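PDB 7LPQ: cytoplasmic protein from Cryptococcus neoformans var. grubii serotype A, which probably hydrolyses steryl beta-glucosides, splitting glucose from the sterol, as a member of glycoside hydrolase family 5. Local coordinates for residues 141-146 with 268-273; 426-431 with 448-453; 452-457 with 519-524. One frame throughout, in Å; residues are numbered along the deposited sequence.

From the N terminus, contact 1 comes first: the end of strand 137-143 meets the loop after strand 263-267, closing a long excursion that is rich in helix. Contact 2 closes a much shorter loop, bringing strand 424-427 beside strand 447-449. Contact 3 then starts on His452 and Phe453, where contact 2 ends, and returns after helix 490-512 to strand 518-522. The three follow in series; none encloses another, and contacts 2 and 3 overlap only in those two residues. Together they join strand ends round one mouth of the barrel, and all touch the ligand YAJ. Gln428 and His452 tie back to contact 1 through Glu271.

Contact 1: 141-146 with 268-273; sequences DPHQDV and SINEPG. With YAJ (~{N}-[(3~{R},5~{S})-5-(hydroxymethyl)-1-methyl-pyrrolidin-3-yl]-2-(3-oxidanylidene-4~{H}-1,4-benzoxazin-6-yl)ethanamide), chain E.
Asn270 is held by three neighbours along 141-146. Its ND2 donates to Gln144 O at 3.1 Å, with the donor in the carbonyl plane, while its backbone N reaches Pro142 O at 3.2 Å. Gln144 answers from its side chain: NE2 donates to Asn270 O at 2.9 Å in a fairly straight bond (165°). With CG anti to the backbone N (chi1 -176°), the Asn270 amide lies over one face of the His143 imidazole, the two planes 21° apart and ND2 3.4 Å from CE1 of that ring.

The next shell fixes these groups. His143 ND1 donates in its ring plane to the syn lone pair of Asp141 OD2 at 2.6 Å, and NE2 makes a weak, bent bond to Asp145 OD2, so the ring is fixed mainly through ND1; Ser154 OG also bonds Asp145 OD2. Asn270 OD1 takes a bond from Arg100, and Gln144 OE1 one from the backbone of Trp147. One water links Asp141 OD1 to Ser268 O; a second bridges Asp145 OD1 and Glu271 OE1. On Glu271, OE2 accepts from N05 of YAJ at 3.2 Å and also bonds His452.

Asn270-Glu271-Pro272 matches the family 5 signature, whose glutamate is the acid/base in relatives. All this is buried: strand 98-104 lies against Asp141, Pro142 and His143, Glu521 of strand 518-522 touches His143, Asn270 and Glu271, and helix 400-419 packs on Pro142, Ser268 and Pro272.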
# COMPACT_ATOMS: atom_id res chain seq x y z
N ASP A 141 1.58 0.91 -8.95
CA ASP A 141 2.02 0.22 -7.74
C ASP A 141 2.44 -1.20 -8.07
O ASP A 141 1.58 -2.07 -8.28
CB ASP A 141 0.89 0.23 -6.70
CG ASP A 141 1.07 -0.83 -5.62
OD1 ASP A 141 2.22 -1.22 -5.32
OD2 ASP A 141 0.04 -1.26 -5.06
N PRO A 142 3.73 -1.50 -8.17
CA PRO A 142 4.16 -2.90 -8.22
C PRO A 142 3.95 -3.54 -6.85
O PRO A 142 4.72 -3.28 -5.92
CB PRO A 142 5.63 -2.82 -8.63
CG PRO A 142 6.07 -1.44 -8.24
CD PRO A 142 4.87 -0.55 -8.25
N HIS A 143 2.92 -4.36 -6.71
CA HIS A 143 2.39 -4.72 -5.41
C HIS A 143 2.76 -6.15 -5.03
O HIS A 143 2.73 -7.06 -5.86
CB HIS A 143 0.86 -4.57 -5.38
CG HIS A 143 0.31 -4.46 -4.00
ND1 HIS A 143 0.02 -3.25 -3.40
CD2 HIS A 143 0.01 -5.41 -3.07
CE1 HIS A 143 -0.43 -3.46 -2.18
NE2 HIS A 143 -0.44 -4.76 -1.95
N GLN A 144 3.07 -6.33 -3.75
CA GLN A 144 3.28 -7.64 -3.16
C GLN A 144 2.92 -7.58 -1.68
O GLN A 144 2.85 -6.50 -1.09
CB GLN A 144 4.72 -8.13 -3.33
CG GLN A 144 5.74 -7.36 -2.51
CD GLN A 144 5.83 -7.88 -1.07
OE1 GLN A 144 5.61 -9.06 -0.80
NE2 GLN A 144 6.18 -6.98 -0.15
N ASP A 145 2.69 -8.75 -1.10
CA ASP A 145 2.49 -8.92 0.33
C ASP A 145 3.17 -10.21 0.74
O ASP A 145 2.93 -11.26 0.12
CB ASP A 145 1.01 -8.96 0.71
CG ASP A 145 0.32 -7.64 0.51
OD1 ASP A 145 0.48 -6.74 1.36
OD2 ASP A 145 -0.39 -7.50 -0.51
N VAL A 146 4.01 -10.14 1.78
CA VAL A 146 4.82 -11.27 2.24
C VAL A 146 5.29 -12.09 1.04
O VAL A 146 5.09 -13.31 0.98
CB VAL A 146 4.05 -12.13 3.26
CG1 VAL A 146 3.88 -11.35 4.56
CG2 VAL A 146 2.70 -12.56 2.72
N SER A 268 7.75 2.55 -5.89
CA SER A 268 8.73 1.49 -5.70
C SER A 268 8.02 0.23 -5.21
O SER A 268 6.81 0.23 -4.92
CB SER A 268 9.82 1.93 -4.72
OG SER A 268 9.30 2.44 -3.51
N ILE A 269 8.77 -0.87 -5.14
CA ILE A 269 8.20 -2.14 -4.72
C ILE A 269 7.48 -1.96 -3.38
O ILE A 269 7.98 -1.30 -2.46
CB ILE A 269 9.30 -3.22 -4.65
CG1 ILE A 269 8.68 -4.60 -4.46
CG2 ILE A 269 10.27 -2.92 -3.52
CD1 ILE A 269 9.69 -5.73 -4.37
N ASN A 270 6.30 -2.57 -3.27
CA ASN A 270 5.41 -2.32 -2.16
C ASN A 270 5.88 -3.02 -0.89
O ASN A 270 6.19 -4.21 -0.91
CB ASN A 270 4.00 -2.79 -2.51
CG ASN A 270 2.99 -2.47 -1.44
OD1 ASN A 270 2.58 -1.31 -1.29
ND2 ASN A 270 2.59 -3.49 -0.67
N GLU A 271 5.90 -2.26 0.22
CA GLU A 271 6.22 -2.77 1.56
C GLU A 271 7.23 -3.91 1.51
O GLU A 271 6.92 -5.04 1.90
CB GLU A 271 4.93 -3.23 2.26
CG GLU A 271 3.83 -2.17 2.27
CD GLU A 271 2.72 -2.44 3.30
OE1 GLU A 271 2.63 -3.57 3.81
OE2 GLU A 271 1.92 -1.52 3.57
N PRO A 272 8.46 -3.65 1.06
CA PRO A 272 9.43 -4.74 0.90
C PRO A 272 9.80 -5.38 2.23
O PRO A 272 9.97 -4.69 3.24
CB PRO A 272 10.64 -4.05 0.26
CG PRO A 272 10.55 -2.62 0.73
CD PRO A 272 9.06 -2.32 0.79
N GLY A 273 9.92 -6.70 2.22
CA GLY A 273 10.35 -7.41 3.41
C GLY A 273 11.85 -7.29 3.62
O GLY A 273 12.64 -7.17 2.68
C10 YAJ E . 1.93 0.62 7.36
C13 YAJ E . 1.51 0.36 10.14
C20 YAJ E . -1.56 -4.04 3.86
C21 YAJ E . -2.86 -3.38 3.66
C22 YAJ E . -3.60 -3.75 2.38
C01 YAJ E . -4.77 -2.86 5.01
C03 YAJ E . -2.66 -3.49 5.94
C04 YAJ E . -1.23 -3.92 5.37
C06 YAJ E . 0.58 -2.82 6.77
C08 YAJ E . 1.84 -1.95 6.97
C09 YAJ E . 1.78 -0.68 7.87
C11 YAJ E . 1.87 1.76 8.19
C12 YAJ E . 1.66 1.66 9.59
C14 YAJ E . 1.57 -0.78 9.27
C16 YAJ E . 1.16 1.34 12.39
C18 YAJ E . 1.08 2.66 11.78
N02 YAJ E . -3.61 -3.81 4.88
N05 YAJ E . -0.05 -3.07 5.60
N15 YAJ E . 1.31 0.24 11.57
O07 YAJ E . 0.11 -3.36 7.78
O17 YAJ E . 0.96 1.20 13.61
O19 YAJ E . 1.62 2.76 10.39
O23 YAJ E . -3.70 -5.16 2.25
O HOH W 1 4.19 0.10 -4.36
O HOH W 2 2.57 -6.00 2.88

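Contact 2: 426-431 with 448-453; sequences FIQAPV and CSSPHF. With YAJ (~{N}-[(3~{R},5~{S})-5-(hydroxymethyl)-1-methyl-pyrrolidin-3-yl]-2-(3-oxidanylidene-4~{H}-1,4-benzoxazin-6-yl)ethanamide), chain E.
Ile427 and the backbone of 448-450 form the tight end of this contact. Two parallel strands run in register here, Phe426 beside Cys448 and Ile427 beside Ser449, and Ile427 bonds both ways: its N donates to Cys448 O at 2.7 Å, and its O accepts from Ser450 N at 2.8 Å. The second donor stands well above the carbonyl plane, where the chain begins to leave strand geometry. Phe426 and Cys448 share a face of the sheet; Cys448 CB comes within 3.7 Å of Phe426 CD2, and its SG lies 5.0 Å from the ring centroid in an oblique sulfur-aromatic contact.

Ser450 packs against the end of the neighbouring strand. Its OG sits between the backbone N and the carbonyl carbon (chi1 53°), which tucks it against the Ile427 carbonyl, 2.9 Å from Ile427 C, and beside Gln428 CB, and it is hydrogen-bonded to Asp267. Beyond it the backbones part, and side chains carry the contact. The Gln428 amide reaches across one face of the His452 ring, OE1 3.2 Å from CE1, the planes 37° apart. This is packing: OE1 accepts from Glu271 N, and His452 ND1 bonds the carboxylate of Glu271.

The looser side is at Ala429 and Val431, partly exposed and without contact to 448-453. Val431 CG1 instead rests 3.9 Å from YAJ C09, while His452 O and Phe453 CA approach YAJ C11 from the 448-453 segment. Parallel neighbours joined through helix 440-443 make a beta-alpha-beta unit, here the fifth and sixth strands of the family's (beta/alpha)8 TIM barrel.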
# COMPACT_ATOMS: atom_id res chain seq x y z
N PHE A 426 7.88 7.89 -6.96
CA PHE A 426 7.17 7.81 -5.69
C PHE A 426 7.96 6.84 -4.82
O PHE A 426 7.97 5.63 -5.07
CB PHE A 426 5.73 7.37 -5.91
CG PHE A 426 4.91 8.39 -6.65
CD1 PHE A 426 4.86 8.38 -8.03
CD2 PHE A 426 4.21 9.37 -5.96
CE1 PHE A 426 4.10 9.32 -8.72
CE2 PHE A 426 3.45 10.30 -6.64
CZ PHE A 426 3.40 10.28 -8.02
N ILE A 427 8.63 7.38 -3.81
CA ILE A 427 9.61 6.64 -3.03
C ILE A 427 8.93 6.06 -1.80
O ILE A 427 8.47 6.80 -0.93
CB ILE A 427 10.79 7.54 -2.64
CG1 ILE A 427 11.49 8.07 -3.89
CG2 ILE A 427 11.78 6.79 -1.76
CD1 ILE A 427 12.21 9.37 -3.68
N GLN A 428 8.88 4.74 -1.73
CA GLN A 428 8.27 4.03 -0.60
C GLN A 428 9.38 3.29 0.15
O GLN A 428 9.76 2.18 -0.22
CB GLN A 428 7.19 3.07 -1.08
CG GLN A 428 6.31 2.53 0.04
CD GLN A 428 5.48 1.33 -0.38
OE1 GLN A 428 5.27 0.40 0.41
NE2 GLN A 428 5.00 1.35 -1.61
N ALA A 429 9.88 3.92 1.21
CA ALA A 429 10.81 3.25 2.11
C ALA A 429 10.10 2.08 2.80
O ALA A 429 8.87 2.02 2.83
CB ALA A 429 11.35 4.23 3.14
N PRO A 430 10.86 1.14 3.36
CA PRO A 430 10.24 0.02 4.07
C PRO A 430 9.33 0.50 5.20
O PRO A 430 9.50 1.60 5.75
CB PRO A 430 11.43 -0.79 4.60
CG PRO A 430 12.57 -0.41 3.71
CD PRO A 430 12.33 1.03 3.33
N VAL A 431 8.36 -0.35 5.54
CA VAL A 431 7.35 0.02 6.52
C VAL A 431 8.01 0.52 7.80
O VAL A 431 8.86 -0.15 8.39
CB VAL A 431 6.43 -1.18 6.81
CG1 VAL A 431 5.64 -0.95 8.09
CG2 VAL A 431 5.49 -1.44 5.65
N CYS A 448 8.53 12.06 -5.13
CA CYS A 448 7.53 12.25 -4.09
C CYS A 448 7.66 11.12 -3.09
O CYS A 448 7.83 9.96 -3.48
CB CYS A 448 6.12 12.28 -4.67
SG CYS A 448 4.83 12.36 -3.41
N SER A 449 7.59 11.45 -1.80
CA SER A 449 7.61 10.44 -0.75
C SER A 449 6.24 9.76 -0.70
O SER A 449 5.21 10.44 -0.61
CB SER A 449 7.96 11.05 0.60
OG SER A 449 8.09 10.04 1.59
N SER A 450 6.23 8.44 -0.74
CA SER A 450 5.00 7.66 -0.78
C SER A 450 4.93 6.69 0.39
O SER A 450 4.79 5.47 0.21
CB SER A 450 4.89 6.91 -2.11
OG SER A 450 6.06 6.14 -2.37
N PRO A 451 4.98 7.19 1.62
CA PRO A 451 4.82 6.30 2.78
C PRO A 451 3.37 5.86 2.94
O PRO A 451 2.44 6.49 2.44
CB PRO A 451 5.26 7.17 3.96
CG PRO A 451 4.95 8.57 3.53
CD PRO A 451 5.16 8.60 2.01
N HIS A 452 3.20 4.77 3.66
CA HIS A 452 1.89 4.29 4.08
C HIS A 452 1.68 4.62 5.56
O HIS A 452 2.63 4.79 6.32
CB HIS A 452 1.76 2.79 3.85
CG HIS A 452 1.96 2.38 2.42
ND1 HIS A 452 1.91 1.06 2.01
CD2 HIS A 452 2.22 3.11 1.31
CE1 HIS A 452 2.13 1.00 0.71
NE2 HIS A 452 2.32 2.23 0.27
N PHE A 453 0.42 4.71 5.96
CA PHE A 453 0.09 4.85 7.36
C PHE A 453 -1.27 4.22 7.63
O PHE A 453 -2.22 4.44 6.89
CB PHE A 453 0.06 6.31 7.84
CG PHE A 453 -0.27 6.45 9.30
CD1 PHE A 453 -1.58 6.50 9.74
CD2 PHE A 453 0.74 6.51 10.25
CE1 PHE A 453 -1.88 6.62 11.07
CE2 PHE A 453 0.45 6.64 11.59
CZ PHE A 453 -0.87 6.69 12.00
C10 YAJ E . 1.93 0.62 7.36
C13 YAJ E . 1.51 0.36 10.14
C20 YAJ E . -1.56 -4.04 3.86
C21 YAJ E . -2.86 -3.38 3.66
C22 YAJ E . -3.60 -3.75 2.38
C01 YAJ E . -4.77 -2.86 5.01
C03 YAJ E . -2.66 -3.49 5.94
C04 YAJ E . -1.23 -3.92 5.37
C06 YAJ E . 0.58 -2.82 6.77
C08 YAJ E . 1.84 -1.95 6.97
C09 YAJ E . 1.78 -0.68 7.87
C11 YAJ E . 1.87 1.76 8.19
C12 YAJ E . 1.66 1.66 9.59
C14 YAJ E . 1.57 -0.78 9.27
C16 YAJ E . 1.16 1.34 12.39
C18 YAJ E . 1.08 2.66 11.78
N02 YAJ E . -3.61 -3.81 4.88
N05 YAJ E . -0.05 -3.07 5.60
N15 YAJ E . 1.31 0.24 11.57
O07 YAJ E . 0.11 -3.36 7.78
O17 YAJ E . 0.96 1.20 13.61
O19 YAJ E . 1.62 2.76 10.39
O23 YAJ E . -3.70 -5.16 2.25

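Contact 3: 452-457 with 519-524; sequences HFYDGL and VGEIGI. With YAJ (~{N}-[(3~{R},5~{S})-5-(hydroxymethyl)-1-methyl-pyrrolidin-3-yl]-2-(3-oxidanylidene-4~{H}-1,4-benzoxazin-6-yl)ethanamide), chain E.
This contact is mainly one of side chains at the mouth of the barrel, where the loop leaving strand 447-449 passes Glu521 near the end of strand 518-522. A single straight backbone bond ties the two together, Phe453 N to Glu521 O at 2.9 Å. Just beyond it, Phe453 O receives a CA-H...O contact from Ile522 CA at 3.2 Å.

Glu521 lies between two aromatic rings. Its CB sits over one face of the His452 ring, 3.7 Å from the centroid in a CH-pi contact, and the carboxylate continues across that ring, stacked with the planes 25° apart and OE2 3.2 Å from CE1. From the other direction Tyr454 OH donates to OE1 at 2.6 Å, meeting it on the anti side and 27° out of the carboxylate plane. Arg100 forms a salt bridge to OE2, so each carboxylate oxygen has a polar partner and the group's rotation is restrained.

Tyr454 is itself sandwiched. CG lies beside the backbone N (chi1 -73°), placing the ring with one face over Ile522 CA and the opposite face toward C03 of YAJ, while Gly523 O approaches its edge, 3.4 Å from CD1. Phe453 turns a ring face to YAJ C18, and Tyr454 N makes a weak, long bond to YAJ O19. Farther along, one water joins Asp455 N to Gly523 O, and Asp455 stands at the N-cap position of helix 456-461.

A glutamate at the end of the seventh barrel strand, bonded by a tyrosine hydroxyl and an arginine, is the arrangement of the nucleophile in family 5 glycosidases. Glu521 probably has that role, and the bound YAJ is consistent with this being the active-site pocket.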
# COMPACT_ATOMS: atom_id res chain seq x y z
N HIS A 452 3.20 4.77 3.66
CA HIS A 452 1.89 4.29 4.08
C HIS A 452 1.68 4.62 5.56
O HIS A 452 2.63 4.79 6.32
CB HIS A 452 1.76 2.79 3.85
CG HIS A 452 1.96 2.38 2.42
ND1 HIS A 452 1.91 1.06 2.01
CD2 HIS A 452 2.22 3.11 1.31
CE1 HIS A 452 2.13 1.00 0.71
NE2 HIS A 452 2.32 2.23 0.27
N PHE A 453 0.42 4.71 5.96
CA PHE A 453 0.09 4.85 7.36
C PHE A 453 -1.27 4.22 7.63
O PHE A 453 -2.22 4.44 6.89
CB PHE A 453 0.06 6.31 7.84
CG PHE A 453 -0.27 6.45 9.30
CD1 PHE A 453 -1.58 6.50 9.74
CD2 PHE A 453 0.74 6.51 10.25
CE1 PHE A 453 -1.88 6.62 11.07
CE2 PHE A 453 0.45 6.64 11.59
CZ PHE A 453 -0.87 6.69 12.00
N TYR A 454 -1.34 3.44 8.71
CA TYR A 454 -2.59 2.89 9.20
C TYR A 454 -2.74 3.20 10.68
O TYR A 454 -1.75 3.28 11.39
CB TYR A 454 -2.65 1.38 8.97
CG TYR A 454 -2.84 1.01 7.53
CD1 TYR A 454 -4.11 0.96 6.97
CD2 TYR A 454 -1.75 0.73 6.72
CE1 TYR A 454 -4.29 0.64 5.65
CE2 TYR A 454 -1.92 0.40 5.40
CZ TYR A 454 -3.19 0.35 4.86
OH TYR A 454 -3.36 0.03 3.53
N ASP A 455 -3.97 3.39 11.13
CA ASP A 455 -4.28 3.40 12.55
C ASP A 455 -4.08 1.98 13.06
O ASP A 455 -5.01 1.16 13.01
CB ASP A 455 -5.68 3.92 12.80
CG ASP A 455 -6.06 3.92 14.27
OD1 ASP A 455 -5.22 3.55 15.12
OD2 ASP A 455 -7.21 4.30 14.56
N GLY A 456 -2.87 1.67 13.54
CA GLY A 456 -2.50 0.28 13.77
C GLY A 456 -3.36 -0.43 14.80
O GLY A 456 -3.67 -1.61 14.65
N LEU A 457 -3.72 0.27 15.88
CA LEU A 457 -4.56 -0.36 16.89
C LEU A 457 -5.92 -0.73 16.31
O LEU A 457 -6.41 -1.84 16.52
CB LEU A 457 -4.73 0.58 18.09
CG LEU A 457 -5.62 0.05 19.22
CD1 LEU A 457 -4.99 -1.18 19.86
CD2 LEU A 457 -5.86 1.13 20.25
N VAL A 519 0.45 9.94 1.05
CA VAL A 519 0.23 8.73 1.85
C VAL A 519 -0.34 7.67 0.92
O VAL A 519 -1.54 7.62 0.65
CB VAL A 519 -0.71 8.99 3.03
CG1 VAL A 519 -0.86 7.73 3.89
CG2 VAL A 519 -0.18 10.16 3.87
N GLY A 520 0.54 6.81 0.39
CA GLY A 520 0.13 5.86 -0.63
C GLY A 520 -0.93 4.88 -0.19
O GLY A 520 -1.67 4.37 -1.04
N GLU A 521 -1.03 4.63 1.12
CA GLU A 521 -2.04 3.74 1.68
C GLU A 521 -2.48 4.26 3.04
O GLU A 521 -1.63 4.58 3.88
CB GLU A 521 -1.50 2.32 1.83
CG GLU A 521 -1.46 1.49 0.57
CD GLU A 521 -1.08 0.05 0.86
OE1 GLU A 521 -1.33 -0.41 2.00
OE2 GLU A 521 -0.52 -0.62 -0.05
N ILE A 522 -3.79 4.31 3.25
CA ILE A 522 -4.37 4.65 4.54
C ILE A 522 -5.83 4.22 4.52
O ILE A 522 -6.52 4.37 3.51
CB ILE A 522 -4.23 6.16 4.86
CG1 ILE A 522 -4.84 6.46 6.23
CG2 ILE A 522 -4.89 7.02 3.78
CD1 ILE A 522 -4.52 7.83 6.76
N GLY A 523 -6.29 3.67 5.64
CA GLY A 523 -7.66 3.19 5.71
C GLY A 523 -7.91 2.49 7.02
O GLY A 523 -7.04 2.37 7.87
N ILE A 524 -9.15 2.02 7.16
CA ILE A 524 -9.60 1.37 8.38
C ILE A 524 -10.43 0.15 8.02
O ILE A 524 -11.03 0.07 6.94
CB ILE A 524 -10.43 2.32 9.27
CG1 ILE A 524 -11.61 2.90 8.50
CG2 ILE A 524 -9.56 3.46 9.79
CD1 ILE A 524 -12.89 2.08 8.60
C10 YAJ E . 1.93 0.62 7.36
C13 YAJ E . 1.51 0.36 10.14
C20 YAJ E . -1.56 -4.04 3.86
C21 YAJ E . -2.86 -3.38 3.66
C22 YAJ E . -3.60 -3.75 2.38
C01 YAJ E . -4.77 -2.86 5.01
C03 YAJ E . -2.66 -3.49 5.94
C04 YAJ E . -1.23 -3.92 5.37
C06 YAJ E . 0.58 -2.82 6.77
C08 YAJ E . 1.84 -1.95 6.97
C09 YAJ E . 1.78 -0.68 7.87
C11 YAJ E . 1.87 1.76 8.19
C12 YAJ E . 1.66 1.66 9.59
C14 YAJ E . 1.57 -0.78 9.27
C16 YAJ E . 1.16 1.34 12.39
C18 YAJ E . 1.08 2.66 11.78
N02 YAJ E . -3.61 -3.81 4.88
N05 YAJ E . -0.05 -3.07 5.60
N15 YAJ E . 1.31 0.24 11.57
O07 YAJ E . 0.11 -3.36 7.78
O17 YAJ E . 0.96 1.20 13.61
O19 YAJ E . 1.62 2.76 10.39
O23 YAJ E . -3.70 -5.16 2.25
O HOH W 3 -5.65 4.33 9.21
O HOH W 4 -6.94 1.20 10.59